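Local coordinates for putative acetoin utilization protein, acetoin dehydrogenase (Thermus thermophilus, PDB 5AWE) that is of unknown function but joins a pair of CBS domains to an ACT domain, an arrangement consistent with small-molecule sensing, perhaps linked to acetoin utilization, at residues V145-V150 with G177-V182; V12-D17 with L75-V80; M1-W6 with V86-D91. One frame throughout, in Å; residues are numbered along the deposited sequence.

Contact 1 of 3, residues V145-V150 with G177-V182; sequences VDIPDV and GYQRLV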
ATOM      1  N   VAL A 145     -28.684  47.735  -9.193  1.00 26.72           N
ATOM      2  CA  VAL A 145     -29.733  48.736  -9.251  1.00 26.19           C
ATOM      3  C   VAL A 145     -31.095  48.096  -9.033  1.00 27.08           C
ATOM      4  O   VAL A 145     -31.367  46.999  -9.531  1.00 27.72           O
ATOM      5  CB  VAL A 145     -29.712  49.475 -10.611  1.00 28.08           C
ATOM      6  CG1 VAL A 145     -29.640  48.471 -11.750  1.00 29.26           C
ATOM      7  CG2 VAL A 145     -30.951  50.346 -10.758  1.00 23.01           C
ATOM      8  N   ASP A 146     -31.942  48.784  -8.273  1.00 26.15           N
ATOM      9  CA  ASP A 146     -33.299  48.327  -8.020  1.00 26.60           C
ATOM     10  C   ASP A 146     -34.273  49.090  -8.899  1.00 28.32           C
ATOM     11  O   ASP A 146     -34.412  50.311  -8.779  1.00 29.98           O
ATOM     12  CB  ASP A 146     -33.669  48.540  -6.550  1.00 26.60           C
ATOM     13  CG  ASP A 146     -32.959  47.572  -5.626  1.00 27.49           C
ATOM     14  OD1 ASP A 146     -32.521  46.500  -6.099  1.00 30.66           O
ATOM     15  OD2 ASP A 146     -32.838  47.879  -4.424  1.00 25.05           O
ATOM     16  N   ILE A 147     -34.949  48.368  -9.784  1.00 27.72           N
ATOM     17  CA  ILE A 147     -35.956  48.969 -10.643  1.00 27.36           C
ATOM     18  C   ILE A 147     -37.310  48.420 -10.238  1.00 28.05           C
ATOM     19  O   ILE A 147     -37.398  47.329  -9.662  1.00 28.60           O
ATOM     20  CB  ILE A 147     -35.710  48.627 -12.131  1.00 28.06           C
ATOM     21  CG1 ILE A 147     -35.689  47.105 -12.317  1.00 28.05           C
ATOM     22  CG2 ILE A 147     -34.405  49.253 -12.604  1.00 21.40           C
ATOM     23  CD1 ILE A 147     -35.636  46.660 -13.772  1.00 25.39           C
ATOM     24  N   PRO A 148     -38.385  49.170 -10.514  1.00 27.23           N
ATOM     25  CA  PRO A 148     -39.713  48.670 -10.142  1.00 27.34           C
ATOM     26  C   PRO A 148     -39.916  47.346 -10.866  1.00 27.89           C
ATOM     27  O   PRO A 148     -39.395  47.159 -11.964  1.00 27.80           O
ATOM     28  CB  PRO A 148     -40.666  49.755 -10.648  1.00 25.35           C
ATOM     29  CG  PRO A 148     -39.822  50.975 -10.781  1.00 24.89           C
ATOM     30  CD  PRO A 148     -38.453  50.485 -11.171  1.00 27.87           C
ATOM     31  N   ASP A 149     -40.650  46.418 -10.263  1.00 29.22           N
ATOM     32  CA  ASP A 149     -40.862  45.143 -10.929  1.00 32.47           C
ATOM     33  C   ASP A 149     -42.133  45.136 -11.769  1.00 33.50           C
ATOM     34  O   ASP A 149     -42.968  44.235 -11.640  1.00 34.51           O
ATOM     35  CB  ASP A 149     -40.888  43.994  -9.912  1.00 37.64           C
ATOM     36  CG  ASP A 149     -42.147  43.978  -9.062  1.00 39.53           C
ATOM     37  OD1 ASP A 149     -42.662  45.063  -8.716  1.00 42.31           O
ATOM     38  OD2 ASP A 149     -42.616  42.866  -8.737  1.00 38.14           O
ATOM     39  N   VAL A 150     -42.274  46.145 -12.627  1.00 32.39           N
ATOM     40  CA  VAL A 150     -43.317  46.146 -13.648  1.00 32.31           C
ATOM     41  C   VAL A 150     -42.666  45.887 -15.001  1.00 31.57           C
ATOM     42  O   VAL A 150     -41.553  46.341 -15.263  1.00 31.43           O
ATOM     43  CB  VAL A 150     -44.082  47.492 -13.691  1.00 35.47           C
ATOM     44  CG1 VAL A 150     -44.696  47.784 -12.324  1.00 35.79           C
ATOM     45  CG2 VAL A 150     -43.144  48.618 -14.116  1.00 36.63           C
ATOM     46  N   GLY A 177     -41.959  44.937  -4.566  1.00 31.17           N
ATOM     47  CA  GLY A 177     -42.010  46.151  -5.360  1.00 30.00           C
ATOM     48  C   GLY A 177     -40.867  46.346  -6.346  1.00 31.01           C
ATOM     49  O   GLY A 177     -40.899  47.278  -7.152  1.00 33.07           O
ATOM     50  N   TYR A 178     -39.856  45.484  -6.300  1.00 28.82           N
ATOM     51  CA  TYR A 178     -38.596  45.788  -6.974  1.00 29.14           C
ATOM     52  C   TYR A 178     -37.841  44.562  -7.456  1.00 27.04           C
ATOM     53  O   TYR A 178     -37.817  43.523  -6.803  1.00 27.64           O
ATOM     54  CB  TYR A 178     -37.670  46.590  -6.050  1.00 34.42           C
ATOM     55  CG  TYR A 178     -38.123  48.003  -5.800  1.00 47.73           C
ATOM     56  CD1 TYR A 178     -37.657  49.053  -6.592  1.00 53.36           C
ATOM     57  CD2 TYR A 178     -39.044  48.293  -4.791  1.00 52.47           C
ATOM     58  CE1 TYR A 178     -38.096  50.354  -6.392  1.00 57.37           C
ATOM     59  CE2 TYR A 178     -39.492  49.596  -4.582  1.00 58.33           C
ATOM     60  CZ  TYR A 178     -39.014  50.619  -5.390  1.00 59.19           C
ATOM     61  OH  TYR A 178     -39.470  51.903  -5.212  1.00 62.95           O
ATOM     62  N   GLN A 179     -37.202  44.702  -8.605  1.00 25.09           N
ATOM     63  CA  GLN A 179     -36.307  43.676  -9.102  1.00 22.89           C
ATOM     64  C   GLN A 179     -34.887  44.214  -8.951  1.00 22.59           C
ATOM     65  O   GLN A 179     -34.588  45.305  -9.436  1.00 24.33           O
ATOM     66  CB  GLN A 179     -36.638  43.395 -10.570  1.00 15.22           C
ATOM     67  CG  GLN A 179     -35.825  42.299 -11.209  1.00 18.47           C
ATOM     68  CD  GLN A 179     -36.087  42.204 -12.695  1.00 23.17           C
ATOM     69  OE1 GLN A 179     -36.863  42.990 -13.247  1.00 24.59           O
ATOM     70  NE2 GLN A 179     -35.443  41.245 -13.355  1.00 15.63           N
ATOM     71  N   ARG A 180     -34.022  43.469  -8.261  1.00 22.26           N
ATOM     72  CA  ARG A 180     -32.647  43.924  -8.040  1.00 21.19           C
ATOM     73  C   ARG A 180     -31.658  43.366  -9.062  1.00 21.03           C
ATOM     74  O   ARG A 180     -31.374  42.166  -9.084  1.00 19.99           O
ATOM     75  CB  ARG A 180     -32.168  43.557  -6.634  1.00 20.99           C
ATOM     76  CG  ARG A 180     -30.664  43.786  -6.440  1.00 21.11           C
ATOM     77  CD  ARG A 180     -30.314  43.941  -4.985  1.00 18.44           C
ATOM     78  NE  ARG A 180     -31.054  45.044  -4.383  1.00 22.65           N
ATOM     79  CZ  ARG A 180     -31.034  45.330  -3.086  1.00 30.85           C
ATOM     80  NH1 ARG A 180     -30.307  44.592  -2.253  1.00 26.85           N
ATOM     81  NH2 ARG A 180     -31.744  46.352  -2.619  1.00 26.04           N
ATOM     82  N   LEU A 181     -31.127  44.258  -9.894  1.00 19.86           N
ATOM     83  CA  LEU A 181     -30.297  43.855 -11.021  1.00 19.34           C
ATOM     84  C   LEU A 181     -28.818  44.071 -10.737  1.00 19.98           C
ATOM     85  O   LEU A 181     -28.421  45.094 -10.169  1.00 19.94           O
ATOM     86  CB  LEU A 181     -30.695  44.646 -12.278  1.00 15.87           C
ATOM     87  CG  LEU A 181     -32.186  44.622 -12.631  1.00 15.07           C
ATOM     88  CD1 LEU A 181     -32.447  45.541 -13.814  1.00  7.16           C
ATOM     89  CD2 LEU A 181     -32.624  43.187 -12.937  1.00 14.64           C
ATOM     90  N   VAL A 182     -28.002  43.105 -11.137  1.00 18.39           N
ATOM     91  CA  VAL A 182     -26.569  43.333 -11.224  1.00 18.86           C
ATOM     92  C   VAL A 182     -26.248  43.519 -12.698  1.00 19.73           C
ATOM     93  O   VAL A 182     -26.506  42.640 -13.531  1.00 19.10           O
ATOM     94  CB  VAL A 182     -25.760  42.140 -10.616  1.00 19.19           C
ATOM     95  CG1 VAL A 182     -24.266  42.376 -10.765  1.00 17.26           C
ATOM     96  CG2 VAL A 182     -26.098  41.992  -9.139  1.00 17.97           C
TER
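Arg180 grips the carboxylate of Asp146 side-on: NE gives its hydrogen to OD1 at 2.7 Å and NH2 to OD2 at 2.6 Å. Each oxygen offers its syn lone pair, and the carboxylate and guanidinium planes lie only 11° apart, so the salt bridge is nearly flat. The bend at chi3 (-58°) swings NE of Arg180 toward strand 141-148 and Asp146. The two residues form a non-hydrogen-bonded pair between antiparallel strands 141-148 and 178-186, the central strands of the ACT-domain sheet. On either side of them stand hydrogen-bonded pairs: Val145 N and O bond Leu181 O and N, while Ile147 N and O bond Gln179 O and N. At the strand end, Asp149 N donates to Gly177 O at 3.2 Å. On the other sheet face, Ile147 CD1 meets Leu181 CD1 at 3.4 Å, the side chains crossing at about a right angle, and both pack on Met157 of helix 153-158. Gln179 lies alongside Ile147, but its NE2 bonds Thr171 OG1 of the same chain and Ile166 O of the second subunit. The chemistry thus divides by face: a paired charge on the Asp146 side, and on the Ile147 side an apolar helix-packing surface with an amide shared between strand 165-175 and the second subunit.

Contact 2 of 3, residues V12-D17 with L75-V80; sequences VVVAPD and LTVREV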
ATOM      1  N   VAL A  12      -9.477  11.499 -23.727  1.00 34.86           N
ATOM      2  CA  VAL A  12      -8.954  10.154 -23.565  1.00 35.23           C
ATOM      3  C   VAL A  12     -10.078   9.246 -23.104  1.00 33.62           C
ATOM      4  O   VAL A  12     -10.858   9.614 -22.236  1.00 34.78           O
ATOM      5  CB  VAL A  12      -7.833  10.115 -22.511  1.00 39.14           C
ATOM      6  CG1 VAL A  12      -7.329   8.691 -22.341  1.00 42.11           C
ATOM      7  CG2 VAL A  12      -6.701  11.045 -22.932  1.00 43.80           C
ATOM      8  N   VAL A  13     -10.174   8.065 -23.690  1.00 31.25           N
ATOM      9  CA  VAL A  13     -11.173   7.117 -23.242  1.00 30.79           C
ATOM     10  C   VAL A  13     -10.462   5.845 -22.835  1.00 30.83           C
ATOM     11  O   VAL A  13      -9.254   5.723 -22.987  1.00 32.40           O
ATOM     12  CB  VAL A  13     -12.219   6.809 -24.347  1.00 31.17           C
ATOM     13  CG1 VAL A  13     -12.852   8.100 -24.836  1.00 31.64           C
ATOM     14  CG2 VAL A  13     -11.573   6.063 -25.498  1.00 34.35           C
ATOM     15  N   VAL A  14     -11.214   4.897 -22.307  1.00 30.70           N
ATOM     16  CA  VAL A  14     -10.617   3.706 -21.757  1.00 31.01           C
ATOM     17  C   VAL A  14     -11.631   2.595 -22.012  1.00 31.26           C
ATOM     18  O   VAL A  14     -12.774   2.875 -22.389  1.00 30.86           O
ATOM     19  CB  VAL A  14     -10.334   3.924 -20.236  1.00 33.62           C
ATOM     20  CG1 VAL A  14     -11.477   3.392 -19.392  1.00 35.73           C
ATOM     21  CG2 VAL A  14      -9.007   3.321 -19.855  1.00 31.94           C
ATOM     22  N   ALA A  15     -11.211   1.346 -21.838  1.00 30.76           N
ATOM     23  CA  ALA A  15     -12.105   0.208 -22.021  1.00 30.34           C
ATOM     24  C   ALA A  15     -12.394  -0.445 -20.668  1.00 30.46           C
ATOM     25  O   ALA A  15     -11.569  -0.397 -19.757  1.00 30.33           O
ATOM     26  CB  ALA A  15     -11.481  -0.804 -22.978  1.00 28.70           C
ATOM     27  N   PRO A  16     -13.568  -1.078 -20.528  1.00 30.36           N
ATOM     28  CA  PRO A  16     -13.964  -1.736 -19.277  1.00 30.97           C
ATOM     29  C   PRO A  16     -12.918  -2.701 -18.702  1.00 32.99           C
ATOM     30  O   PRO A  16     -12.803  -2.848 -17.481  1.00 33.02           O
ATOM     31  CB  PRO A  16     -15.263  -2.452 -19.643  1.00 30.17           C
ATOM     32  CG  PRO A  16     -15.774  -1.724 -20.851  1.00 30.58           C
ATOM     33  CD  PRO A  16     -14.550  -1.307 -21.604  1.00 27.96           C
ATOM     34  N   ASP A  17     -12.167  -3.360 -19.577  1.00 33.33           N
ATOM     35  CA  ASP A  17     -11.189  -4.343 -19.138  1.00 34.17           C
ATOM     36  C   ASP A  17      -9.837  -3.702 -18.881  1.00 33.75           C
ATOM     37  O   ASP A  17      -8.890  -4.376 -18.485  1.00 34.85           O
ATOM     38  CB  ASP A  17     -11.044  -5.459 -20.175  1.00 40.28           C
ATOM     39  CG  ASP A  17     -12.247  -6.387 -20.205  1.00 50.64           C
ATOM     40  OD1 ASP A  17     -13.038  -6.373 -19.232  1.00 58.81           O
ATOM     41  OD2 ASP A  17     -12.403  -7.132 -21.200  1.00 55.36           O
ATOM     42  N   LEU A  75      -8.088  -5.542 -10.404  1.00 31.20           N
ATOM     43  CA  LEU A  75      -9.383  -4.879 -10.526  1.00 31.24           C
ATOM     44  C   LEU A  75      -9.439  -4.147 -11.872  1.00 30.19           C
ATOM     45  O   LEU A  75      -8.484  -3.473 -12.259  1.00 29.16           O
ATOM     46  CB  LEU A  75      -9.579  -3.888  -9.374  1.00 30.29           C
ATOM     47  CG  LEU A  75     -10.979  -3.309  -9.136  1.00 33.52           C
ATOM     48  CD1 LEU A  75     -11.952  -4.422  -8.773  1.00 29.19           C
ATOM     49  CD2 LEU A  75     -10.915  -2.287  -8.005  1.00 28.06           C
ATOM     50  N   THR A  76     -10.554  -4.297 -12.586  1.00 30.33           N
ATOM     51  CA  THR A  76     -10.732  -3.643 -13.885  1.00 29.55           C
ATOM     52  C   THR A  76     -11.699  -2.462 -13.811  1.00 28.81           C
ATOM     53  O   THR A  76     -12.538  -2.391 -12.915  1.00 28.26           O
ATOM     54  CB  THR A  76     -11.266  -4.635 -14.937  1.00 30.15           C
ATOM     55  OG1 THR A  76     -12.582  -5.075 -14.566  1.00 27.74           O
ATOM     56  CG2 THR A  76     -10.342  -5.844 -15.035  1.00 30.80           C
ATOM     57  N   VAL A  77     -11.572  -1.545 -14.767  1.00 28.97           N
ATOM     58  CA  VAL A  77     -12.446  -0.372 -14.864  1.00 29.12           C
ATOM     59  C   VAL A  77     -13.933  -0.726 -14.805  1.00 29.25           C
ATOM     60  O   VAL A  77     -14.736   0.019 -14.239  1.00 27.46           O
ATOM     61  CB  VAL A  77     -12.152   0.411 -16.173  1.00 30.39           C
ATOM     62  CG1 VAL A  77     -13.214   1.459 -16.425  1.00 28.79           C
ATOM     63  CG2 VAL A  77     -10.787   1.080 -16.072  1.00 30.21           C
ATOM     64  N   ARG A  78     -14.293  -1.871 -15.377  1.00 30.93           N
ATOM     65  CA  ARG A  78     -15.685  -2.297 -15.416  1.00 32.28           C
ATOM     66  C   ARG A  78     -16.302  -2.419 -14.028  1.00 32.82           C
ATOM     67  O   ARG A  78     -17.491  -2.175 -13.854  1.00 32.53           O
ATOM     68  CB  ARG A  78     -15.812  -3.636 -16.145  1.00 32.20           C
ATOM     69  CG  ARG A  78     -17.257  -4.032 -16.430  1.00 32.86           C
ATOM     70  CD  ARG A  78     -17.370  -5.469 -16.928  1.00 43.40           C
ATOM     71  NE  ARG A  78     -16.457  -5.752 -18.035  1.00 48.37           N
ATOM     72  CZ  ARG A  78     -16.720  -5.472 -19.308  1.00 49.39           C
ATOM     73  NH1 ARG A  78     -17.871  -4.898 -19.638  1.00 47.30           N
ATOM     74  NH2 ARG A  78     -15.833  -5.769 -20.250  1.00 47.88           N
ATOM     75  N   GLU A  79     -15.485  -2.787 -13.044  1.00 33.84           N
ATOM     76  CA  GLU A  79     -15.970  -3.073 -11.697  1.00 34.61           C
ATOM     77  C   GLU A  79     -16.183  -1.817 -10.860  1.00 34.63           C
ATOM     78  O   GLU A  79     -16.771  -1.876  -9.777  1.00 35.21           O
ATOM     79  CB  GLU A  79     -14.990  -4.009 -10.981  1.00 36.46           C
ATOM     80  CG  GLU A  79     -14.778  -5.333 -11.713  1.00 50.55           C
ATOM     81  CD  GLU A  79     -13.858  -6.280 -10.967  1.00 62.00           C
ATOM     82  OE1 GLU A  79     -12.892  -6.787 -11.586  1.00 66.40           O
ATOM     83  OE2 GLU A  79     -14.102  -6.519  -9.764  1.00 69.01           O
ATOM     84  N   VAL A  80     -15.709  -0.679 -11.354  1.00 32.91           N
ATOM     85  CA  VAL A  80     -15.814   0.564 -10.595  1.00 30.45           C
ATOM     86  C   VAL A  80     -16.470   1.704 -11.375  1.00 28.31           C
ATOM     87  O   VAL A  80     -16.710   2.776 -10.822  1.00 27.87           O
ATOM     88  CB  VAL A  80     -14.419   1.032 -10.113  1.00 30.70           C
ATOM     89  CG1 VAL A  80     -13.811  -0.021  -9.195  1.00 28.76           C
ATOM     90  CG2 VAL A  80     -13.506   1.277 -11.313  1.00 26.29           C
TER
HETATM   91  O   HOH W   1     -13.819  -6.929 -16.178  1.00 53.65           O
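Pro16 and Arg78 join the loop after strand 8-9 to the turn that follows helix 65-74; here the start of the second CBS sequence repeat packs on the first domain, as in tandem CBS pairs. The tight part is centred on Pro16. Its carbonyl O accepts the backbone N-H of Arg78 at 2.8 Å. With CG anti to the backbone N (chi1 -170°) and a bend at chi3 (-51°), Arg78 brings its guanidinium against Pro16, whose CB sits over one face, 3.3 Å above the centre. Deeper in, Val14 and Val77 meet tip to tip, CG1 to CG1 at 3.9 Å, and Val77 also packs on Ala23 of helix 20-30 and on Val37 and Val47 of the two-stranded sheet. The outer side, where Asp17 and Arg78 are exposed, is looser and polar. Their side chains lie side by side with the flat groups 68° apart, a poor match for a two-pronged grip, and a single salt-bridging hydrogen bond links Arg78 NH2 to Asp17 OD1 at 3.0 Å, approaching from above the carboxylate plane. One water bridges the two segments: it donates to Asp17 OD1 at 3.2 Å, lies 2.8 Å from Thr76 OG1, and accepts a weak bond from Arg78 NE.

Contact 3 of 3, residues M1-W6 with V86-D91; sequences MLVRDW and VTVEAD
Arg4 lays the flat of its guanidinium over Ala90, whose CB stands 3.3 Å above the plane and over its centre. The arginine chain runs extended from CG to NE, and with CG anti to the carbonyl carbon (chi1 -72°), Arg4 CG passes 3.4 Å from Ala90 CB. The guanidinium edge is thereby left to other partners, and NH2 makes a salt bridge with Glu113 at the end of strand 108-113. At the backbone, Arg4 N donates to Ala90 O at 2.9 Å. This pairing brings the N-terminal segment, ahead of strand 8-9, against the chain leaving strand 88-89, an edge strand of the mixed four-stranded sheet. Because strand 8-9 itself pairs with strand 116-122 in that sheet, the first CBS sequence repeat contributes to the domain built mainly from the second. Val3 points toward strand 88-89. One of its methyls, CG2, touches Glu89 O at 3.6 Å and approaches Val88 CB at 4.3 Å, and the valine packs further on Val111. Leu2 lies nearer Asp91, reaching its carbonyl O with CD2 at 3.5 Å. Within the N-terminal turn, Asp5 OD2 accepts the backbone N-H of Leu2 at 3.1 Å.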
HETATM    1  N   MSE A   1     -24.139  30.344 -27.161  1.00 31.93           N
HETATM    2  CA  MSE A   1     -23.587  29.615 -25.989  1.00 32.65           C
HETATM    3  C   MSE A   1     -23.961  28.147 -26.114  1.00 32.04           C
HETATM    4  O   MSE A   1     -25.042  27.731 -25.697  1.00 32.79           O
HETATM    5  CB  MSE A   1     -24.167  30.168 -24.685  1.00 35.15           C
HETATM    6  CG  MSE A   1     -24.083  31.669 -24.541  1.00 40.85           C
HETATM    7 SE   MSE A   1     -25.003  32.221 -23.107  1.00 54.58          SE
HETATM    8  CE  MSE A   1     -24.248  31.196 -21.835  1.00 44.26           C
ATOM      9  N   LEU A   2     -23.062  27.365 -26.690  1.00 31.31           N
ATOM     10  CA  LEU A   2     -23.279  25.937 -26.835  1.00 29.41           C
ATOM     11  C   LEU A   2     -22.224  25.163 -26.043  1.00 27.69           C
ATOM     12  O   LEU A   2     -21.172  25.702 -25.709  1.00 26.00           O
ATOM     13  CB  LEU A   2     -23.206  25.567 -28.312  1.00 29.57           C
ATOM     14  CG  LEU A   2     -24.211  26.291 -29.200  1.00 31.89           C
ATOM     15  CD1 LEU A   2     -24.072  25.784 -30.633  1.00 29.46           C
ATOM     16  CD2 LEU A   2     -25.628  26.045 -28.683  1.00 30.56           C
ATOM     17  N   VAL A   3     -22.510  23.900 -25.743  1.00 27.63           N
ATOM     18  CA  VAL A   3     -21.518  23.029 -25.124  1.00 27.73           C
ATOM     19  C   VAL A   3     -20.291  22.918 -26.028  1.00 29.73           C
ATOM     20  O   VAL A   3     -19.154  23.016 -25.557  1.00 29.17           O
ATOM     21  CB  VAL A   3     -22.106  21.634 -24.873  1.00 27.09           C
ATOM     22  CG1 VAL A   3     -21.045  20.710 -24.293  1.00 26.80           C
ATOM     23  CG2 VAL A   3     -23.300  21.741 -23.933  1.00 20.39           C
ATOM     24  N   ARG A   4     -20.539  22.737 -27.329  1.00 30.49           N
ATOM     25  CA  ARG A   4     -19.492  22.753 -28.356  1.00 31.40           C
ATOM     26  C   ARG A   4     -18.426  23.820 -28.144  1.00 30.81           C
ATOM     27  O   ARG A   4     -17.245  23.551 -28.318  1.00 31.58           O
ATOM     28  CB  ARG A   4     -20.104  22.977 -29.747  1.00 35.99           C
ATOM     29  CG  ARG A   4     -20.873  21.799 -30.301  1.00 45.29           C
ATOM     30  CD  ARG A   4     -21.083  21.907 -31.815  1.00 49.54           C
ATOM     31  NE  ARG A   4     -21.890  20.792 -32.307  1.00 57.21           N
ATOM     32  CZ  ARG A   4     -21.411  19.580 -32.582  1.00 61.21           C
ATOM     33  NH1 ARG A   4     -20.117  19.321 -32.421  1.00 60.22           N
ATOM     34  NH2 ARG A   4     -22.227  18.618 -33.000  1.00 58.96           N
ATOM     35  N   ASP A   5     -18.840  25.034 -27.791  1.00 29.49           N
ATOM     36  CA  ASP A   5     -17.920  26.163 -27.803  1.00 29.91           C
ATOM     37  C   ASP A   5     -16.979  26.150 -26.620  1.00 30.80           C
ATOM     38  O   ASP A   5     -16.034  26.945 -26.565  1.00 30.88           O
ATOM     39  CB  ASP A   5     -18.683  27.490 -27.804  1.00 30.24           C
ATOM     40  CG  ASP A   5     -19.715  27.561 -28.898  1.00 33.84           C
ATOM     41  OD1 ASP A   5     -19.429  27.080 -30.016  1.00 38.51           O
ATOM     42  OD2 ASP A   5     -20.816  28.088 -28.632  1.00 34.51           O
ATOM     43  N   TRP A   6     -17.234  25.264 -25.663  1.00 29.85           N
ATOM     44  CA  TRP A   6     -16.445  25.277 -24.444  1.00 30.03           C
ATOM     45  C   TRP A   6     -15.865  23.921 -24.068  1.00 30.97           C
ATOM     46  O   TRP A   6     -14.982  23.838 -23.204  1.00 31.04           O
ATOM     47  CB  TRP A   6     -17.291  25.844 -23.306  1.00 28.66           C
ATOM     48  CG  TRP A   6     -17.825  27.202 -23.651  1.00 31.68           C
ATOM     49  CD1 TRP A   6     -19.015  27.488 -24.266  1.00 30.24           C
ATOM     50  CD2 TRP A   6     -17.155  28.451 -23.476  1.00 28.24           C
ATOM     51  NE1 TRP A   6     -19.121  28.837 -24.489  1.00 32.77           N
ATOM     52  CE2 TRP A   6     -17.993  29.453 -24.013  1.00 28.63           C
ATOM     53  CE3 TRP A   6     -15.927  28.821 -22.915  1.00 26.75           C
ATOM     54  CZ2 TRP A   6     -17.644  30.802 -24.007  1.00 26.79           C
ATOM     55  CZ3 TRP A   6     -15.578  30.166 -22.909  1.00 30.44           C
ATOM     56  CH2 TRP A   6     -16.436  31.140 -23.453  1.00 33.21           C
ATOM     57  N   VAL A  86     -24.342  10.369 -17.178  1.00 32.14           N
ATOM     58  CA  VAL A  86     -25.063  11.592 -17.510  1.00 33.97           C
ATOM     59  C   VAL A  86     -24.252  12.371 -18.542  1.00 35.11           C
ATOM     60  O   VAL A  86     -23.061  12.624 -18.347  1.00 35.82           O
ATOM     61  CB  VAL A  86     -25.295  12.489 -16.257  1.00 36.26           C
ATOM     62  CG1 VAL A  86     -25.914  11.667 -15.125  1.00 38.46           C
ATOM     63  CG2 VAL A  86     -23.997  13.110 -15.807  1.00 36.64           C
ATOM     64  N   THR A  87     -24.900  12.747 -19.641  1.00 35.89           N
ATOM     65  CA  THR A  87     -24.219  13.425 -20.735  1.00 35.22           C
ATOM     66  C   THR A  87     -24.991  14.664 -21.206  1.00 35.04           C
ATOM     67  O   THR A  87     -26.132  14.884 -20.805  1.00 36.12           O
ATOM     68  CB  THR A  87     -24.046  12.477 -21.915  1.00 34.42           C
ATOM     69  OG1 THR A  87     -25.333  12.134 -22.445  1.00 36.17           O
ATOM     70  CG2 THR A  87     -23.347  11.210 -21.459  1.00 32.96           C
ATOM     71  N   VAL A  88     -24.347  15.474 -22.041  1.00 33.99           N
ATOM     72  CA  VAL A  88     -25.011  16.564 -22.747  1.00 33.62           C
ATOM     73  C   VAL A  88     -24.705  16.497 -24.233  1.00 33.74           C
ATOM     74  O   VAL A  88     -23.639  16.019 -24.639  1.00 33.82           O
ATOM     75  CB  VAL A  88     -24.548  17.954 -22.254  1.00 33.66           C
ATOM     76  CG1 VAL A  88     -25.551  18.525 -21.284  1.00 31.81           C
ATOM     77  CG2 VAL A  88     -23.180  17.847 -21.615  1.00 23.84           C
ATOM     78  N   GLU A  89     -25.636  16.992 -25.041  1.00 34.18           N
ATOM     79  CA  GLU A  89     -25.433  17.059 -26.483  1.00 36.00           C
ATOM     80  C   GLU A  89     -24.520  18.233 -26.808  1.00 35.40           C
ATOM     81  O   GLU A  89     -24.597  19.283 -26.176  1.00 35.20           O
ATOM     82  CB  GLU A  89     -26.773  17.235 -27.198  1.00 39.43           C
ATOM     83  CG  GLU A  89     -27.953  16.607 -26.466  1.00 48.34           C
ATOM     84  CD  GLU A  89     -28.481  17.492 -25.341  1.00 56.04           C
ATOM     85  OE1 GLU A  89     -29.208  18.463 -25.642  1.00 62.51           O
ATOM     86  OE2 GLU A  89     -28.172  17.219 -24.160  1.00 52.75           O
ATOM     87  N   ALA A  90     -23.647  18.049 -27.790  1.00 36.13           N
ATOM     88  CA  ALA A  90     -22.731  19.106 -28.199  1.00 36.86           C
ATOM     89  C   ALA A  90     -23.488  20.405 -28.508  1.00 36.56           C
ATOM     90  O   ALA A  90     -23.030  21.498 -28.167  1.00 37.43           O
ATOM     91  CB  ALA A  90     -21.939  18.653 -29.426  1.00 35.66           C
ATOM     92  N   ASP A  91     -24.651  20.273 -29.138  1.00 35.12           N
ATOM     93  CA  ASP A  91     -25.401  21.426 -29.623  1.00 35.11           C
ATOM     94  C   ASP A  91     -26.325  21.998 -28.569  1.00 33.13           C
ATOM     95  O   ASP A  91     -27.151  22.849 -28.866  1.00 34.54           O
ATOM     96  CB  ASP A  91     -26.233  21.048 -30.852  1.00 39.75           C
ATOM     97  CG  ASP A  91     -27.370  20.100 -30.517  1.00 43.83           C
ATOM     98  OD1 ASP A  91     -28.105  20.370 -29.544  1.00 49.71           O
ATOM     99  OD2 ASP A  91     -27.532  19.085 -31.226  1.00 47.87           O
TER

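The three contacts are spread along an elongated chain. Contact 3 joins the N-terminus to residues 86-91, and contact 2 is nested inside the loop it closes; contact 1 follows later, in the ACT domain. Centres of contacts 2 and 3 are 25 Å apart, whereas the centres of contacts 1 and 2 lie 52 Å apart on opposite sides of the chain's centre. Contacts 2 and 3 are reciprocal: the start of each CBS repeat meets the other repeat, with an arginine over a proline or an alanine. Contact 1 belongs to a separate antiparallel sheet, its centre 32 Å from that of contact 3. Both 1 and 3 touch the second subunit, placing the ACT domain and the N-terminus at the subunit interface.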